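Local coordinates for copper chaperone PCu(A)C (Methylosinus trichosporium OB3b, PDB 6P1F), which binds copper, as the PCuAC domain of a longer protein, by a histidine brace, and probably serves as a copper chaperone, at residues Trp14-Leu19 against Gln26-Val31; Gly43-Asp48 against Thr102-Lys107; Ala98-Leu103 against Thr112-Val117. All coordinates share one frame; numbering follows the deposited sequence.

Contact 1. Residues Trp14-Leu19 against Gln26-Val31; sequences WLRAPL and QLYMLV
The end of strand 8-16 and the middle of strand 24-33 meet here as the two arms of an antiparallel beta hairpin in the PCu(A)C domain. W14 and Y28 form a hydrogen-bonded pair. W14 N gives to Y28 O at 2.9 Å, and Y28 N gives to W14 O at 2.7 Å. R16 N adds a third bond, to Q26 O.

The two aromatic side chains project from the same face of the sheet. Y28 CD2 lies over one face of the indole, 3.4 Å from W14 CZ2 and offset toward the rim. The rings meet obliquely, their planes 38° apart. Y28 CB sits over the five-membered ring in a CH-pi contact. The indole reaches Y28 because W14 CG stands between its own backbone N and carbonyl carbon (chi1 63°).

R16 runs extended past the tyrosine. Its guanidinium has Y28 OH over one face and is nearly perpendicular to the phenol ring, at 85°. Y28 OH donates to Q26 OE1 at 2.7 Å, tilted a little from the amide plane. This bond ties the phenol to a side chain close to H83 and E85, which bind zinc in another structure of this protein. R16 NE bonds to A122 O.

On the other face L15 CB meets L27 CB at 4.1 Å. L15 also packs on A99, and L27 on A115 and M101. Strand 109-118 runs along the far edge of strand 8-16, and strand 73-89 along that of strand 24-33.

Contact 2. Residues Gly43-Asp48 against Thr102-Lys107; sequences GVKSAD and TLVFEK
G43 and V104 form a lopsided hydrogen-bonded pair. V104 N gives a good bond to G43 O at 2.9 Å. The return bond, from G43 N to V104 O, is weak at 3.5 Å.

At the next hydrogen-bonded pair both bonds are good. K45 N reaches T102 O at 2.8 Å, and T102 N reaches K45 O at 2.9 Å.

K45 and T102 lie side by side and point the same way. The lysine chain turns about its CG-CD bond (chi3 -57°), so K45 CE rests against the threonine methyl, 3.8 Å from T102 CG2. K45 NZ goes on to a salt bridge with E110. T102 CG2 stands anti to its backbone N, leaving OG1 on the side where it meets T112.

These residues join strand 39-45 to strand 98-105, antiparallel neighbours in the beta sheet of the PCu(A)C domain. They are far apart in the chain, so this is not a hairpin. The side chains of G43's partner V104, of K45 and of T102 share one face.

The other face carries V44 and L103, again side by side. V44 CG2 touches L103 CD2 at 3.8 Å. V44 packs further on F49, V52 and F54, and L103 on I10 and V111.

Just past the strand, S46 OG accepts a bond from D48 N at 2.9 Å, an ST turn that bends the chain toward strand 49-55.

Contact 3. Residues Ala98-Leu103 against Thr112-Val117; sequences AAEMTL and TIDAAV
Backbone bonds come first. A99 with A115 and M101 with I113 are the hydrogen-bonded pairs of an antiparallel beta hairpin made by strands 98-105 and 109-118. A99 N gives to A115 O at 2.8 Å, and M101 N to I113 O at 3.0 Å. The return bonds, from A115 N to A99 O and from I113 N to M101 O, complete both pairs. CA-H...O contacts fill in between, such as A98 CA to A115 O at 3.1 Å.

Apolar contacts gather on the face of M101 and I113. M101 CG lies 3.6 Å from I113 CG1. The methionine bends at its end (chi3 75°), which brings CE to A115 CB at 3.9 Å. I113 CG2 and CD1 both meet L103 CD1, the two side chains crossing at about a right angle. V117 CG2 packs against the backbone of A98. One more carbon contact lies on the face of the threonines and acids, where T112 CG2 touches E100 CG at 3.5 Å.

Polar contacts lie on that same second face. The hydroxyls of T102 and T112 bond at 2.9 Å between their OG1 atoms, and either may be the donor. E100 OE2 and D114 OD1 are 4.5 Å apart.

The hairpin is therefore two-sided, with carbon packing inward and hydroxyls and carboxylates outward. The two acids would probably raise each other's proton affinity slightly. D114 also lies near H1, a copper ligand in another structure of this protein, so its negative charge could influence that site.

All three belong to one mixed sheet. Contact 1 is buried, contact 3 is partly buried and contact 2 lies at the surface. Contacts 2 and 3 share T102 and L103, since strand 98-105 pairs with strand 39-45 along one edge and with strand 109-118 along the other. Contact 1 joins contact 3 through strand 8-16, where L15 N probably bonds to A116 O, and meets contact 2 where M29 and V31 pack on L103 and F105. Aromatic packing marks contact 1. Contact 2 lays a lysine chain beside a threonine on one face and packs valine on leucine on the other. Contact 3 sets its aliphatic face against acids and hydroxyls. Contacts 1 and 3, unlike 2, lie near metal-binding residues.

Contact 1. Residues Trp14-Leu19 against Gln26-Val31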
ATOM      1  N   TRP A  14       0.279   1.534  -6.725  1.00 16.73           N
ATOM      2  CA  TRP A  14       1.480   1.461  -7.537  1.00 14.66           C
ATOM      3  C   TRP A  14       2.685   1.626  -6.635  1.00 18.05           C
ATOM      4  O   TRP A  14       2.548   2.120  -5.521  1.00 16.73           O
ATOM      5  CB  TRP A  14       1.492   2.550  -8.632  1.00 16.43           C
ATOM      6  CG  TRP A  14       1.511   3.982  -8.142  1.00 15.69           C
ATOM      7  CD1 TRP A  14       0.449   4.718  -7.696  1.00 17.13           C
ATOM      8  CD2 TRP A  14       2.661   4.839  -8.052  1.00 17.29           C
ATOM      9  NE1 TRP A  14       0.875   5.988  -7.315  1.00 19.64           N
ATOM     10  CE2 TRP A  14       2.219   6.086  -7.558  1.00 19.74           C
ATOM     11  CE3 TRP A  14       4.022   4.669  -8.365  1.00 17.66           C
ATOM     12  CZ2 TRP A  14       3.098   7.178  -7.375  1.00 19.58           C
ATOM     13  CZ3 TRP A  14       4.894   5.755  -8.175  1.00 18.04           C
ATOM     14  CH2 TRP A  14       4.424   6.976  -7.677  1.00 18.79           C
ATOM     15  N   LEU A  15       3.847   1.229  -7.128  1.00 16.34           N
ATOM     16  CA  LEU A  15       5.076   1.384  -6.329  1.00 15.41           C
ATOM     17  C   LEU A  15       6.216   1.833  -7.204  1.00 20.19           C
ATOM     18  O   LEU A  15       6.224   1.618  -8.422  1.00 18.12           O
ATOM     19  CB  LEU A  15       5.425   0.073  -5.624  1.00 14.97           C
ATOM     20  CG  LEU A  15       5.708  -1.181  -6.462  1.00 15.71           C
ATOM     21  CD1 LEU A  15       7.202  -1.353  -6.800  1.00 21.73           C
ATOM     22  CD2 LEU A  15       5.211  -2.425  -5.705  1.00 20.82           C
ATOM     23  N   ARG A  16       7.178   2.493  -6.579  1.00 16.14           N
ATOM     24  CA  ARG A  16       8.452   2.782  -7.216  1.00 16.85           C
ATOM     25  C   ARG A  16       9.346   1.579  -7.159  1.00 20.26           C
ATOM     26  O   ARG A  16       9.616   1.050  -6.069  1.00 18.28           O
ATOM     27  CB  ARG A  16       9.125   3.950  -6.508  1.00 17.58           C
ATOM     28  CG  ARG A  16       8.506   5.266  -6.791  1.00 18.06           C
ATOM     29  CD  ARG A  16       9.151   6.312  -5.921  1.00 19.03           C
ATOM     30  NE  ARG A  16       8.896   7.668  -6.393  1.00 20.85           N
ATOM     31  CZ  ARG A  16       9.298   8.760  -5.752  1.00 21.27           C
ATOM     32  NH1 ARG A  16       9.965   8.638  -4.606  1.00 22.39           N
ATOM     33  NH2 ARG A  16       9.030   9.965  -6.236  1.00 21.57           N
ATOM     34  N   ALA A  17       9.841   1.132  -8.311  1.00 19.75           N
ATOM     35  CA  ALA A  17      10.713  -0.027  -8.299  1.00 18.75           C
ATOM     36  C   ALA A  17      11.935   0.314  -7.444  1.00 22.84           C
ATOM     37  O   ALA A  17      12.374   1.457  -7.450  1.00 20.84           O
ATOM     38  CB  ALA A  17      11.119  -0.407  -9.697  1.00 21.18           C
ATOM     39  N   PRO A  18      12.460  -0.661  -6.691  1.00 21.49           N
ATOM     40  CA  PRO A  18      13.676  -0.339  -5.928  1.00 20.12           C
ATOM     41  C   PRO A  18      14.846   0.016  -6.851  1.00 17.99           C
ATOM     42  O   PRO A  18      15.005  -0.537  -7.952  1.00 22.40           O
ATOM     43  CB  PRO A  18      13.960  -1.616  -5.122  1.00 22.49           C
ATOM     44  CG  PRO A  18      13.177  -2.700  -5.804  1.00 27.31           C
ATOM     45  CD  PRO A  18      12.016  -2.048  -6.502  1.00 23.08           C
ATOM     46  N   LEU A  19      15.629   0.986  -6.402  1.00 22.35           N
ATOM     47  CA  LEU A  19      16.838   1.360  -7.099  1.00 25.21           C
ATOM     48  C   LEU A  19      17.801   0.186  -7.168  1.00 24.69           C
ATOM     49  O   LEU A  19      17.772  -0.742  -6.332  1.00 20.80           O
ATOM     50  CB  LEU A  19      17.506   2.554  -6.415  1.00 23.77           C
ATOM     51  CG  LEU A  19      16.835   3.928  -6.483  1.00 26.47           C
ATOM     52  CD1 LEU A  19      17.399   4.843  -5.396  1.00 30.10           C
ATOM     53  CD2 LEU A  19      17.069   4.533  -7.852  1.00 28.69           C
ATOM     54  N   GLN A  26       8.880   2.360  -2.107  1.00 17.93           N
ATOM     55  CA  GLN A  26       7.658   2.979  -1.600  1.00 14.81           C
ATOM     56  C   GLN A  26       6.488   2.587  -2.462  1.00 18.61           C
ATOM     57  O   GLN A  26       6.598   2.531  -3.670  1.00 19.41           O
ATOM     58  CB  GLN A  26       7.794   4.482  -1.545  1.00 16.57           C
ATOM     59  CG  GLN A  26       8.843   4.909  -0.536  1.00 20.64           C
ATOM     60  CD  GLN A  26       8.743   6.365  -0.140  1.00 22.89           C
ATOM     61  OE1 GLN A  26       7.974   7.152  -0.718  1.00 22.31           O
ATOM     62  NE2 GLN A  26       9.528   6.740   0.877  1.00 24.11           N
ATOM     63  N   LEU A  27       5.375   2.298  -1.795  1.00 15.20           N
ATOM     64  CA  LEU A  27       4.127   1.933  -2.437  1.00 13.97           C
ATOM     65  C   LEU A  27       3.076   2.996  -2.101  1.00 15.51           C
ATOM     66  O   LEU A  27       3.063   3.544  -1.016  1.00 15.34           O
ATOM     67  CB  LEU A  27       3.675   0.553  -1.971  1.00 15.47           C
ATOM     68  CG  LEU A  27       2.320   0.064  -2.499  1.00 19.21           C
ATOM     69  CD1 LEU A  27       2.333  -1.439  -2.828  1.00 26.83           C
ATOM     70  CD2 LEU A  27       1.241   0.427  -1.522  1.00 20.88           C
ATOM     71  N   TYR A  28       2.197   3.296  -3.063  1.00 13.81           N
ATOM     72  CA  TYR A  28       1.191   4.310  -2.882  1.00 13.74           C
ATOM     73  C   TYR A  28      -0.159   3.808  -3.342  1.00 16.33           C
ATOM     74  O   TYR A  28      -0.258   3.246  -4.415  1.00 15.43           O
ATOM     75  CB  TYR A  28       1.547   5.565  -3.683  1.00 14.02           C
ATOM     76  CG  TYR A  28       2.989   5.978  -3.551  1.00 14.19           C
ATOM     77  CD1 TYR A  28       3.413   6.755  -2.472  1.00 15.92           C
ATOM     78  CD2 TYR A  28       3.920   5.569  -4.491  1.00 15.04           C
ATOM     79  CE1 TYR A  28       4.744   7.136  -2.371  1.00 18.06           C
ATOM     80  CE2 TYR A  28       5.235   5.950  -4.405  1.00 17.13           C
ATOM     81  CZ  TYR A  28       5.638   6.742  -3.332  1.00 21.85           C
ATOM     82  OH  TYR A  28       6.946   7.149  -3.195  1.00 18.64           O
ATOM     83  N   MET A  29      -1.180   3.952  -2.516  1.00 16.08           N
ATOM     84  CA  MET A  29      -2.517   3.554  -2.927  1.00 16.72           C
ATOM     85  C   MET A  29      -3.524   4.416  -2.209  1.00 18.35           C
ATOM     86  O   MET A  29      -3.292   4.836  -1.080  1.00 19.63           O
ATOM     87  CB  MET A  29      -2.776   2.080  -2.600  1.00 16.42           C
ATOM     88  CG  MET A  29      -2.568   1.740  -1.114  1.00 17.79           C
ATOM     89  SD  MET A  29      -2.658  -0.073  -0.868  1.00 22.15           S
ATOM     90  CE  MET A  29      -2.183  -0.198   0.874  1.00 18.59           C
ATOM     91  N   LEU A  30      -4.655   4.659  -2.854  1.00 15.01           N
ATOM     92  CA  LEU A  30      -5.753   5.358  -2.203  1.00 14.04           C
ATOM     93  C   LEU A  30      -6.608   4.328  -1.509  1.00 17.31           C
ATOM     94  O   LEU A  30      -7.103   3.405  -2.167  1.00 18.20           O
ATOM     95  CB  LEU A  30      -6.552   6.133  -3.267  1.00 18.09           C
ATOM     96  CG  LEU A  30      -7.924   6.690  -2.879  1.00 21.15           C
ATOM     97  CD1 LEU A  30      -7.844   7.564  -1.647  1.00 23.22           C
ATOM     98  CD2 LEU A  30      -8.400   7.512  -4.071  1.00 25.00           C
ATOM     99  N   VAL A  31      -6.732   4.427  -0.185  1.00 13.45           N
ATOM    100  CA  VAL A  31      -7.559   3.471   0.553  1.00 14.01           C
ATOM    101  C   VAL A  31      -8.809   4.172   1.042  1.00 18.19           C
ATOM    102  O   VAL A  31      -8.734   5.233   1.667  1.00 17.62           O
ATOM    103  CB  VAL A  31      -6.795   2.908   1.762  1.00 15.36           C
ATOM    104  CG1 VAL A  31      -7.661   1.889   2.521  1.00 17.27           C
ATOM    105  CG2 VAL A  31      -5.478   2.271   1.320  1.00 19.15           C
TER

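Contact 2. Residues Gly43-Asp48 against Thr102-Lys107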
ATOM      1  N   GLY A  43      -2.507  -6.246   7.657  1.00 21.35           N
ATOM      2  CA  GLY A  43      -1.472  -7.086   7.090  1.00 25.72           C
ATOM      3  C   GLY A  43      -1.320  -6.858   5.614  1.00 23.51           C
ATOM      4  O   GLY A  43      -2.286  -6.480   4.931  1.00 20.55           O
ATOM      5  N   VAL A  44      -0.101  -7.087   5.121  1.00 18.49           N
ATOM      6  CA  VAL A  44       0.161  -7.080   3.687  1.00 21.07           C
ATOM      7  C   VAL A  44       0.988  -8.312   3.414  1.00 25.38           C
ATOM      8  O   VAL A  44       2.127  -8.403   3.855  1.00 28.67           O
ATOM      9  CB  VAL A  44       0.901  -5.838   3.239  1.00 25.97           C
ATOM     10  CG1 VAL A  44       1.236  -5.923   1.766  1.00 23.42           C
ATOM     11  CG2 VAL A  44       0.079  -4.583   3.553  1.00 24.69           C
ATOM     12  N   LYS A  45       0.414  -9.271   2.702  1.00 18.75           N
ATOM     13  CA  LYS A  45       1.080 -10.554   2.541  1.00 17.91           C
ATOM     14  C   LYS A  45       1.718 -10.617   1.167  1.00 17.73           C
ATOM     15  O   LYS A  45       1.074 -10.384   0.173  1.00 20.81           O
ATOM     16  CB  LYS A  45       0.098 -11.711   2.726  1.00 21.57           C
ATOM     17  CG  LYS A  45      -0.539 -11.741   4.121  1.00 26.34           C
ATOM     18  CD  LYS A  45      -1.396 -12.986   4.314  1.00 33.28           C
ATOM     19  CE  LYS A  45      -2.489 -13.106   3.247  1.00 36.29           C
ATOM     20  NZ  LYS A  45      -3.405 -14.259   3.516  1.00 41.00           N
ATOM     21  N   SER A  46       3.010 -10.916   1.138  1.00 18.14           N
ATOM     22  CA  SER A  46       3.696 -11.060  -0.119  1.00 17.32           C
ATOM     23  C   SER A  46       4.956 -11.869   0.063  1.00 22.88           C
ATOM     24  O   SER A  46       5.616 -11.766   1.095  1.00 24.14           O
ATOM     25  CB  SER A  46       4.075  -9.704  -0.690  1.00 25.35           C
ATOM     26  OG  SER A  46       4.796  -9.879  -1.900  1.00 29.79           O
ATOM     27  N   ALA A  47       5.297 -12.643  -0.965  1.00 27.05           N
ATOM     28  CA  ALA A  47       6.536 -13.394  -0.948  1.00 35.55           C
ATOM     29  C   ALA A  47       7.682 -12.507  -1.442  1.00 33.67           C
ATOM     30  O   ALA A  47       8.837 -12.927  -1.436  1.00 45.57           O
ATOM     31  CB  ALA A  47       6.412 -14.651  -1.809  1.00 39.04           C
ATOM     32  N   ASP A  48       7.355 -11.289  -1.872  1.00 25.49           N
ATOM     33  CA  ASP A  48       8.343 -10.384  -2.452  1.00 26.41           C
ATOM     34  C   ASP A  48       9.130  -9.643  -1.382  1.00 24.92           C
ATOM     35  O   ASP A  48      10.240  -9.209  -1.648  1.00 21.76           O
ATOM     36  CB  ASP A  48       7.692  -9.342  -3.385  1.00 28.92           C
ATOM     37  CG  ASP A  48       7.140  -9.947  -4.674  1.00 40.41           C
ATOM     38  OD1 ASP A  48       7.405 -11.131  -4.948  1.00 33.70           O
ATOM     39  OD2 ASP A  48       6.450  -9.220  -5.424  1.00 33.75           O
ATOM     40  N   THR A 102      -1.414  -9.418  -0.885  1.00 14.89           N
ATOM     41  CA  THR A 102      -2.748  -9.509  -0.315  1.00 15.69           C
ATOM     42  C   THR A 102      -2.897  -8.540   0.853  1.00 17.80           C
ATOM     43  O   THR A 102      -2.098  -8.569   1.776  1.00 19.00           O
ATOM     44  CB  THR A 102      -3.047 -10.934   0.135  1.00 18.98           C
ATOM     45  OG1 THR A 102      -2.972 -11.790  -1.022  1.00 21.13           O
ATOM     46  CG2 THR A 102      -4.431 -11.015   0.730  1.00 19.88           C
ATOM     47  N   LEU A 103      -3.918  -7.687   0.804  1.00 16.20           N
ATOM     48  CA  LEU A 103      -4.214  -6.792   1.928  1.00 15.77           C
ATOM     49  C   LEU A 103      -5.194  -7.466   2.857  1.00 18.89           C
ATOM     50  O   LEU A 103      -6.149  -8.075   2.396  1.00 18.78           O
ATOM     51  CB  LEU A 103      -4.798  -5.490   1.433  1.00 16.53           C
ATOM     52  CG  LEU A 103      -3.956  -4.774   0.372  1.00 19.36           C
ATOM     53  CD1 LEU A 103      -4.646  -3.431  -0.017  1.00 22.55           C
ATOM     54  CD2 LEU A 103      -2.536  -4.531   0.823  1.00 21.19           C
ATOM     55  N   VAL A 104      -4.972  -7.349   4.165  1.00 14.87           N
ATOM     56  CA  VAL A 104      -5.887  -7.948   5.133  1.00 15.13           C
ATOM     57  C   VAL A 104      -6.546  -6.856   5.950  1.00 15.04           C
ATOM     58  O   VAL A 104      -5.848  -6.109   6.639  1.00 17.49           O
ATOM     59  CB  VAL A 104      -5.155  -8.891   6.080  1.00 18.23           C
ATOM     60  CG1 VAL A 104      -6.156  -9.562   7.056  1.00 18.82           C
ATOM     61  CG2 VAL A 104      -4.383  -9.937   5.270  1.00 21.79           C
ATOM     62  N   PHE A 105      -7.864  -6.737   5.839  1.00 16.48           N
ATOM     63  CA  PHE A 105      -8.622  -5.786   6.645  1.00 15.54           C
ATOM     64  C   PHE A 105      -9.355  -6.522   7.742  1.00 15.49           C
ATOM     65  O   PHE A 105      -9.935  -7.584   7.520  1.00 18.61           O
ATOM     66  CB  PHE A 105      -9.601  -4.969   5.784  1.00 13.52           C
ATOM     67  CG  PHE A 105      -8.915  -4.111   4.784  1.00 13.34           C
ATOM     68  CD1 PHE A 105      -8.612  -2.797   5.095  1.00 18.09           C
ATOM     69  CD2 PHE A 105      -8.545  -4.614   3.538  1.00 15.79           C
ATOM     70  CE1 PHE A 105      -7.966  -1.978   4.183  1.00 18.84           C
ATOM     71  CE2 PHE A 105      -7.875  -3.805   2.626  1.00 17.39           C
ATOM     72  CZ  PHE A 105      -7.605  -2.498   2.946  1.00 17.06           C
ATOM     73  N   GLU A 106      -9.255  -5.993   8.955  1.00 17.71           N
ATOM     74  CA  GLU A 106      -9.871  -6.590  10.120  1.00 20.35           C
ATOM     75  C   GLU A 106     -11.360  -6.885   9.925  1.00 20.04           C
ATOM     76  O   GLU A 106     -11.822  -7.978  10.257  1.00 23.49           O
ATOM     77  CB  GLU A 106      -9.672  -5.646  11.306  1.00 20.88           C
ATOM     78  CG  GLU A 106     -10.190  -6.182  12.608  1.00 31.93           C
ATOM     79  CD  GLU A 106      -9.827  -5.241  13.737  1.00 54.06           C
ATOM     80  OE1 GLU A 106     -10.545  -4.233  13.931  1.00 55.05           O
ATOM     81  OE2 GLU A 106      -8.795  -5.487  14.392  1.00 66.80           O
ATOM     82  N   LYS A 107     -12.102  -5.943   9.359  1.00 17.16           N
ATOM     83  CA  LYS A 107     -13.539  -6.136   9.177  1.00 18.43           C
ATOM     84  C   LYS A 107     -13.833  -6.632   7.776  1.00 19.46           C
ATOM     85  O   LYS A 107     -14.475  -7.688   7.599  1.00 21.68           O
ATOM     86  CB  LYS A 107     -14.301  -4.841   9.457  1.00 27.06           C
ATOM     87  CG  LYS A 107     -14.060  -4.282  10.847  1.00 33.43           C
ATOM     88  CD  LYS A 107     -14.360  -5.314  11.933  1.00 36.11           C
ATOM     89  CE  LYS A 107     -14.195  -4.714  13.333  1.00 52.75           C
ATOM     90  NZ  LYS A 107     -14.603  -5.686  14.386  1.00 61.29           N
TER

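Contact 3. Residues Ala98-Leu103 against Thr112-Val117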
ATOM      1  N   ALA A  98       3.363  -5.735 -12.534  1.00 18.87           N
ATOM      2  CA  ALA A  98       2.701  -5.494 -11.255  1.00 17.75           C
ATOM      3  C   ALA A  98       3.243  -6.454 -10.243  1.00 19.53           C
ATOM      4  O   ALA A  98       3.784  -7.501 -10.588  1.00 23.05           O
ATOM      5  CB  ALA A  98       1.159  -5.626 -11.372  1.00 16.24           C
ATOM      6  N   ALA A  99       3.090  -6.087  -8.973  1.00 18.28           N
ATOM      7  CA  ALA A  99       3.513  -6.895  -7.845  1.00 18.87           C
ATOM      8  C   ALA A  99       2.275  -7.350  -7.065  1.00 16.75           C
ATOM      9  O   ALA A  99       1.491  -6.514  -6.613  1.00 19.38           O
ATOM     10  CB  ALA A  99       4.458  -6.074  -6.931  1.00 23.62           C
ATOM     11  N   GLU A 100       2.079  -8.662  -6.976  1.00 17.99           N
ATOM     12  CA  GLU A 100       0.914  -9.220  -6.291  1.00 18.26           C
ATOM     13  C   GLU A 100       1.093  -9.223  -4.791  1.00 18.71           C
ATOM     14  O   GLU A 100       2.120  -9.662  -4.274  1.00 22.86           O
ATOM     15  CB  GLU A 100       0.656 -10.648  -6.773  1.00 26.45           C
ATOM     16  CG  GLU A 100      -0.579 -11.312  -6.111  1.00 31.20           C
ATOM     17  CD  GLU A 100      -0.866 -12.714  -6.661  1.00 44.84           C
ATOM     18  OE1 GLU A 100      -0.050 -13.632  -6.437  1.00 50.28           O
ATOM     19  OE2 GLU A 100      -1.899 -12.890  -7.331  1.00 39.78           O
ATOM     20  N   MET A 101       0.114  -8.686  -4.080  1.00 15.57           N
ATOM     21  CA  MET A 101       0.162  -8.797  -2.633  1.00 15.73           C
ATOM     22  C   MET A 101      -1.255  -8.849  -2.069  1.00 18.75           C
ATOM     23  O   MET A 101      -2.202  -8.376  -2.676  1.00 18.82           O
ATOM     24  CB  MET A 101       0.958  -7.626  -2.045  1.00 18.69           C
ATOM     25  CG  MET A 101       0.322  -6.278  -2.338  1.00 19.51           C
ATOM     26  SD  MET A 101       1.470  -4.904  -2.015  1.00 20.40           S
ATOM     27  CE  MET A 101       2.575  -5.034  -3.438  1.00 20.19           C
ATOM     28  N   THR A 102      -1.414  -9.418  -0.885  1.00 14.89           N
ATOM     29  CA  THR A 102      -2.748  -9.509  -0.315  1.00 15.69           C
ATOM     30  C   THR A 102      -2.897  -8.540   0.853  1.00 17.80           C
ATOM     31  O   THR A 102      -2.098  -8.569   1.776  1.00 19.00           O
ATOM     32  CB  THR A 102      -3.047 -10.934   0.135  1.00 18.98           C
ATOM     33  OG1 THR A 102      -2.972 -11.790  -1.022  1.00 21.13           O
ATOM     34  CG2 THR A 102      -4.431 -11.015   0.730  1.00 19.88           C
ATOM     35  N   LEU A 103      -3.918  -7.687   0.804  1.00 16.20           N
ATOM     36  CA  LEU A 103      -4.214  -6.792   1.928  1.00 15.77           C
ATOM     37  C   LEU A 103      -5.194  -7.466   2.857  1.00 18.89           C
ATOM     38  O   LEU A 103      -6.149  -8.075   2.396  1.00 18.78           O
ATOM     39  CB  LEU A 103      -4.798  -5.490   1.433  1.00 16.53           C
ATOM     40  CG  LEU A 103      -3.956  -4.774   0.372  1.00 19.36           C
ATOM     41  CD1 LEU A 103      -4.646  -3.431  -0.017  1.00 22.55           C
ATOM     42  CD2 LEU A 103      -2.536  -4.531   0.823  1.00 21.19           C
ATOM     43  N   THR A 112      -6.630  -9.378  -2.805  1.00 19.10           N
ATOM     44  CA  THR A 112      -5.323  -9.450  -3.456  1.00 17.35           C
ATOM     45  C   THR A 112      -5.235  -8.419  -4.553  1.00 21.26           C
ATOM     46  O   THR A 112      -6.085  -8.379  -5.459  1.00 22.15           O
ATOM     47  CB  THR A 112      -5.091 -10.854  -4.032  1.00 22.50           C
ATOM     48  OG1 THR A 112      -5.107 -11.821  -2.956  1.00 21.04           O
ATOM     49  CG2 THR A 112      -3.760 -10.916  -4.772  1.00 23.74           C
ATOM     50  N   ILE A 113      -4.227  -7.559  -4.478  1.00 16.49           N
ATOM     51  CA  ILE A 113      -4.079  -6.483  -5.428  1.00 16.42           C
ATOM     52  C   ILE A 113      -2.845  -6.707  -6.281  1.00 16.68           C
ATOM     53  O   ILE A 113      -1.953  -7.499  -5.914  1.00 17.09           O
ATOM     54  CB  ILE A 113      -3.952  -5.113  -4.745  1.00 15.73           C
ATOM     55  CG1 ILE A 113      -2.647  -5.047  -3.951  1.00 18.25           C
ATOM     56  CG2 ILE A 113      -5.157  -4.860  -3.817  1.00 16.99           C
ATOM     57  CD1 ILE A 113      -2.347  -3.645  -3.456  1.00 19.30           C
ATOM     58  N   ASP A 114      -2.781  -5.975  -7.396  1.00 16.74           N
ATOM     59  CA  ASP A 114      -1.620  -6.036  -8.292  1.00 17.86           C
ATOM     60  C   ASP A 114      -1.107  -4.617  -8.405  1.00 17.26           C
ATOM     61  O   ASP A 114      -1.641  -3.785  -9.116  1.00 20.55           O
ATOM     62  CB  ASP A 114      -1.995  -6.618  -9.678  1.00 18.54           C
ATOM     63  CG  ASP A 114      -2.874  -7.835  -9.588  1.00 27.66           C
ATOM     64  OD1 ASP A 114      -2.326  -8.922  -9.410  1.00 24.85           O
ATOM     65  OD2 ASP A 114      -4.112  -7.696  -9.720  1.00 32.38           O
ATOM     66  N   ALA A 115      -0.093  -4.304  -7.600  1.00 15.81           N
ATOM     67  CA  ALA A 115       0.375  -2.935  -7.557  1.00 16.76           C
ATOM     68  C   ALA A 115       1.284  -2.681  -8.744  1.00 13.86           C
ATOM     69  O   ALA A 115       2.238  -3.440  -8.943  1.00 18.77           O
ATOM     70  CB  ALA A 115       1.121  -2.693  -6.231  1.00 17.04           C
ATOM     71  N   ALA A 116       0.980  -1.646  -9.523  1.00 16.43           N
ATOM     72  CA  ALA A 116       1.757  -1.361 -10.735  1.00 18.03           C
ATOM     73  C   ALA A 116       3.199  -1.040 -10.350  1.00 19.41           C
ATOM     74  O   ALA A 116       3.411  -0.172  -9.506  1.00 17.90           O
ATOM     75  CB  ALA A 116       1.154  -0.186 -11.494  1.00 19.87           C
ATOM     76  N   VAL A 117       4.173  -1.688 -10.989  1.00 16.67           N
ATOM     77  CA  VAL A 117       5.581  -1.346 -10.735  1.00 16.25           C
ATOM     78  C   VAL A 117       5.967  -0.199 -11.646  1.00 20.05           C
ATOM     79  O   VAL A 117       5.936  -0.366 -12.867  1.00 20.05           O
ATOM     80  CB  VAL A 117       6.516  -2.537 -10.982  1.00 19.69           C
ATOM     81  CG1 VAL A 117       7.974  -2.123 -10.729  1.00 17.06           C
ATOM     82  CG2 VAL A 117       6.124  -3.738 -10.133  1.00 19.66           C
TER